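Long-range contacts in putative snRNP Sm-like protein (Pyrococcus abyssi, PDB 1H64), which assembles into a ring of seven identical Sm-fold subunits and probably binds RNA, like the related proteins of the spliceosomal snRNP core: residues V17-K22 with L68-T73; H37-L42 with V61-N66. All blocks are in the same frame, centred on the assembly; numbering follows the deposited sequence.

Interaction 1: V17-K22 with L68-T73; sequences VLVILK and LAISPT
I20 faces both A69 and L68, and this classic beta bulge marks one end of the antiparallel pairing of strand 17-21 with strand 69-72. I20 O accepts two backbone N-H groups: the shorter bond comes from L68 N, 2.8 Å from I20 O and in the carbonyl plane, the longer from A69 N, 3.3 Å from I20 O and tilted out of it. I20 N answers with a bond to A69 O, and L18 and S71 exchange a regular pair farther along. Between these bonds the strands press close, I70 CA lying 3.2 Å from L18 O in a CA-H...O contact.

V17, V19 and I70 share one face. Their beta branches suit an extended chain and fill the interior, where V40 and L42 cover them. With I70 CG1 at chi1 -62°, I70 CG2 stands anti to the backbone N and comes within 3.6 Å of L18 O. At the corner of the chain I20 CG2 meets L68 CD2 at 3.9 Å. On the face of I20, the small A69 lets I60 of a neighbouring subunit pack close, and S71 OG bonds to K59 O of that subunit.

Looseness begins beyond these, at K22 and T73. T73 is exposed, its OG1 no nearer to V17 C than 3.9 Å and only weakly bonded to R28; K22 is partly exposed.

Backbone bonds, here and to strand 25-34, pair the buried peptide groups and fix the register with no polar side chain needed across the pair, while the far edge of strand 69-72 carries the sheet on into the next subunit.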
# COMPACT_ATOMS: atom_id res chain seq x y z
N VAL C 17 3.74 5.22 26.90
CA VAL C 17 4.49 4.91 25.69
C VAL C 17 4.35 6.04 24.69
O VAL C 17 3.45 6.89 24.79
CB VAL C 17 3.99 3.63 24.98
CG1 VAL C 17 4.18 2.41 25.89
CG2 VAL C 17 2.52 3.79 24.60
N LEU C 18 5.24 6.02 23.71
CA LEU C 18 5.25 6.99 22.62
C LEU C 18 4.94 6.20 21.33
O LEU C 18 5.60 5.19 21.04
CB LEU C 18 6.65 7.60 22.50
CG LEU C 18 6.95 8.58 21.37
CD1 LEU C 18 5.98 9.75 21.41
CD2 LEU C 18 8.39 9.09 21.51
N VAL C 19 3.92 6.61 20.58
CA VAL C 19 3.59 5.94 19.32
C VAL C 19 3.91 6.94 18.21
O VAL C 19 3.23 7.96 18.06
CB VAL C 19 2.09 5.53 19.25
CG1 VAL C 19 1.78 4.86 17.90
CG2 VAL C 19 1.74 4.59 20.42
N ILE C 20 4.97 6.65 17.45
CA ILE C 20 5.42 7.49 16.35
C ILE C 20 4.75 7.08 15.04
O ILE C 20 4.82 5.92 14.62
CB ILE C 20 6.95 7.39 16.17
CG1 ILE C 20 7.65 7.70 17.49
CG2 ILE C 20 7.42 8.35 15.09
CD1 ILE C 20 9.17 7.56 17.42
N LEU C 21 4.08 8.04 14.40
CA LEU C 21 3.40 7.76 13.15
C LEU C 21 4.28 8.16 11.97
O LEU C 21 5.25 8.89 12.12
CB LEU C 21 2.06 8.51 13.13
CG LEU C 21 1.23 8.18 14.37
CD1 LEU C 21 0.14 9.21 14.54
CD2 LEU C 21 0.65 6.77 14.27
N LYS C 22 3.94 7.64 10.79
CA LYS C 22 4.71 7.91 9.58
C LYS C 22 4.64 9.37 9.13
O LYS C 22 4.65 9.64 7.93
CB LYS C 22 4.22 7.00 8.44
CG LYS C 22 4.01 5.55 8.87
CD LYS C 22 3.58 4.67 7.69
CE LYS C 22 3.34 3.23 8.14
NZ LYS C 22 3.06 2.33 6.97
N LEU C 68 5.06 3.86 12.77
CA LEU C 68 6.46 3.73 12.39
C LEU C 68 7.19 3.00 13.52
O LEU C 68 7.94 2.05 13.30
CB LEU C 68 7.11 5.12 12.20
CG LEU C 68 8.62 5.11 11.97
CD1 LEU C 68 8.93 4.53 10.60
CD2 LEU C 68 9.19 6.54 12.07
N ALA C 69 6.95 3.46 14.75
CA ALA C 69 7.61 2.85 15.90
C ALA C 69 6.88 3.13 17.19
O ALA C 69 6.04 4.04 17.25
CB ALA C 69 9.05 3.36 15.98
N ILE C 70 7.18 2.33 18.21
CA ILE C 70 6.59 2.50 19.54
C ILE C 70 7.73 2.40 20.54
O ILE C 70 8.57 1.49 20.45
CB ILE C 70 5.56 1.41 19.89
CG1 ILE C 70 4.39 1.45 18.91
CG2 ILE C 70 5.06 1.62 21.31
CD1 ILE C 70 3.39 0.35 19.09
N SER C 71 7.76 3.33 21.48
CA SER C 71 8.81 3.35 22.48
C SER C 71 8.27 3.48 23.90
O SER C 71 7.51 4.41 24.20
CB SER C 71 9.77 4.52 22.23
OG SER C 71 10.79 4.56 23.22
N PRO C 72 8.63 2.53 24.78
CA PRO C 72 8.14 2.64 26.15
C PRO C 72 8.85 3.85 26.78
O PRO C 72 10.03 4.07 26.53
CB PRO C 72 8.57 1.30 26.77
CG PRO C 72 9.81 0.96 26.03
CD PRO C 72 9.43 1.31 24.59
N THR C 73 8.12 4.64 27.54
CA THR C 73 8.71 5.83 28.15
C THR C 73 9.07 5.57 29.61
O THR C 73 8.39 6.14 30.49
CB THR C 73 7.76 7.04 28.05
OG1 THR C 73 7.41 7.27 26.68
CG2 THR C 73 8.43 8.30 28.59

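Interaction 2: H37-L42 with V61-N66; sequences HLNVVL and VIRGDN
Strand 40-42 runs antiparallel to strand 61-62 in the bent sheet of the Sm fold, V40 and I62 forming the hydrogen-bonded pair and V41 and V61 the non-hydrogen-bonded one. Both bonds of the first pair are made, I62 N reaching V40 O at 2.8 Å. Branched apolar residues suit these buried places: V40 CG2 crosses I62 at CB, L42 CD1 meets I62 CD1 at 3.8 Å, and on the other face V41 CG2 lies against V61 CG2.

Beyond the strands a polar side chain takes over. N39 turns CG away from its own carbonyl carbon (chi1 -69°), which carries OD1 over to the other segment. There G64 N bonds to N39 OD1 at 2.7 Å, in the plane of the amide and on a lone pair, with an N-H...O angle of 160°. The amide cannot easily flip, because its ND2 is held by D35. With an alanine in place of N39, G64 N would probably lose its acceptor and D35 OD2 its bond from the amide, and the 37-39 turn would be freer to drift from the 3-10 segment. Glycine suits position 64 because a CB would run into the carbonyl oxygens of H37 and L38; even G64 CA is only 3.3 Å from L38 O. R63 directs its polar end to V67 O of a neighbouring subunit. In Sm relatives the asparagine and arginine at these places line a uridine pocket, and N39 and R63 probably do so here. A water donates to N39 OD1 at 2.8 Å and accepts from D65 N at 3.1 Å.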
# COMPACT_ATOMS: atom_id res chain seq x y z
N HIS C 37 -1.53 -7.42 15.34
CA HIS C 37 -1.25 -6.57 14.17
C HIS C 37 -0.58 -5.28 14.63
O HIS C 37 -0.26 -4.40 13.83
CB HIS C 37 -2.56 -6.23 13.46
CG HIS C 37 -3.39 -7.43 13.13
ND1 HIS C 37 -2.97 -8.39 12.24
CD2 HIS C 37 -4.58 -7.85 13.62
CE1 HIS C 37 -3.87 -9.37 12.20
NE2 HIS C 37 -4.85 -9.06 13.02
N LEU C 38 -0.33 -5.20 15.93
CA LEU C 38 0.27 -4.03 16.55
C LEU C 38 -0.70 -2.84 16.58
O LEU C 38 -0.28 -1.67 16.59
CB LEU C 38 1.58 -3.63 15.89
CG LEU C 38 2.73 -4.65 16.06
CD1 LEU C 38 3.98 -4.11 15.39
CD2 LEU C 38 2.99 -4.93 17.53
N ASN C 39 -2.00 -3.14 16.57
CA ASN C 39 -2.99 -2.07 16.74
C ASN C 39 -2.85 -1.88 18.25
O ASN C 39 -2.67 -2.87 18.98
CB ASN C 39 -4.41 -2.54 16.43
CG ASN C 39 -4.61 -2.85 14.95
OD1 ASN C 39 -4.13 -2.12 14.08
ND2 ASN C 39 -5.34 -3.93 14.66
N VAL C 40 -2.89 -0.65 18.74
CA VAL C 40 -2.74 -0.44 20.18
C VAL C 40 -3.83 0.45 20.75
O VAL C 40 -4.50 1.18 20.03
CB VAL C 40 -1.35 0.18 20.53
CG1 VAL C 40 -0.24 -0.81 20.15
CG2 VAL C 40 -1.14 1.51 19.81
N VAL C 41 -4.02 0.35 22.07
CA VAL C 41 -5.03 1.14 22.75
C VAL C 41 -4.32 1.93 23.84
O VAL C 41 -3.58 1.36 24.63
CB VAL C 41 -6.11 0.25 23.43
CG1 VAL C 41 -7.16 1.15 24.08
CG2 VAL C 41 -6.78 -0.66 22.40
N LEU C 42 -4.53 3.25 23.85
CA LEU C 42 -3.91 4.09 24.86
C LEU C 42 -5.01 4.75 25.67
O LEU C 42 -6.12 4.98 25.16
CB LEU C 42 -3.06 5.19 24.21
CG LEU C 42 -1.98 4.78 23.22
CD1 LEU C 42 -1.29 6.03 22.72
CD2 LEU C 42 -0.98 3.86 23.88
N VAL C 61 -7.90 4.05 20.10
CA VAL C 61 -7.43 2.83 19.42
C VAL C 61 -6.70 3.31 18.17
O VAL C 61 -7.30 3.98 17.32
CB VAL C 61 -8.61 1.93 19.03
CG1 VAL C 61 -8.08 0.61 18.40
CG2 VAL C 61 -9.44 1.61 20.26
N ILE C 62 -5.41 2.99 18.07
CA ILE C 62 -4.56 3.38 16.95
C ILE C 62 -4.27 2.16 16.06
O ILE C 62 -3.83 1.12 16.57
CB ILE C 62 -3.22 3.91 17.48
CG1 ILE C 62 -3.45 5.13 18.40
CG2 ILE C 62 -2.34 4.33 16.32
CD1 ILE C 62 -2.15 5.64 19.05
N ARG C 63 -4.49 2.28 14.76
CA ARG C 63 -4.22 1.12 13.90
C ARG C 63 -2.73 0.98 13.61
O ARG C 63 -2.06 1.93 13.24
CB ARG C 63 -5.03 1.19 12.60
CG ARG C 63 -6.50 0.70 12.76
CD ARG C 63 -7.03 0.21 11.41
NE ARG C 63 -6.48 1.10 10.41
CZ ARG C 63 -5.86 0.74 9.30
NH1 ARG C 63 -5.70 -0.54 8.95
NH2 ARG C 63 -5.33 1.69 8.57
N GLY C 64 -2.21 -0.23 13.78
CA GLY C 64 -0.79 -0.46 13.55
C GLY C 64 -0.21 -0.16 12.17
O GLY C 64 0.98 0.16 12.04
N ASP C 65 -1.03 -0.24 11.12
CA ASP C 65 -0.55 0.01 9.77
C ASP C 65 0.02 1.42 9.57
O ASP C 65 0.79 1.65 8.64
CB ASP C 65 -1.67 -0.26 8.76
CG ASP C 65 -1.17 -0.21 7.31
OD1 ASP C 65 -1.59 0.68 6.55
OD2 ASP C 65 -0.34 -1.07 6.95
N ASN C 66 -0.37 2.35 10.43
CA ASN C 66 0.09 3.73 10.35
C ASN C 66 1.31 3.97 11.24
O ASN C 66 1.91 5.04 11.18
CB ASN C 66 -1.01 4.68 10.81
CG ASN C 66 -2.29 4.52 10.03
OD1 ASN C 66 -2.35 4.85 8.85
ND2 ASN C 66 -3.32 4.00 10.68
O HOH W 1 -3.50 -2.17 11.38

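Overall arrangement
Both contacts are mostly buried, with one exposed residue each at the margin, T73 in interaction 1 and H37 in interaction 2; their centres lie about 10 Å apart in one curved sheet. Interaction 1 unites the first and last strands; interaction 2 joins two short strands, 40-42 and 60-62, the latter at a subunit interface, and its second segment leads into strand 67-72. The two meet where V17 CG2 packs on L42 CD2 at 3.6 Å and where K22 passes N66. Interaction 1 relies on backbone bonds and one apolar face, while interaction 2 adds an asparagine, a glycine and a water where strands become turns. Each extends the sheet into a different adjoining subunit.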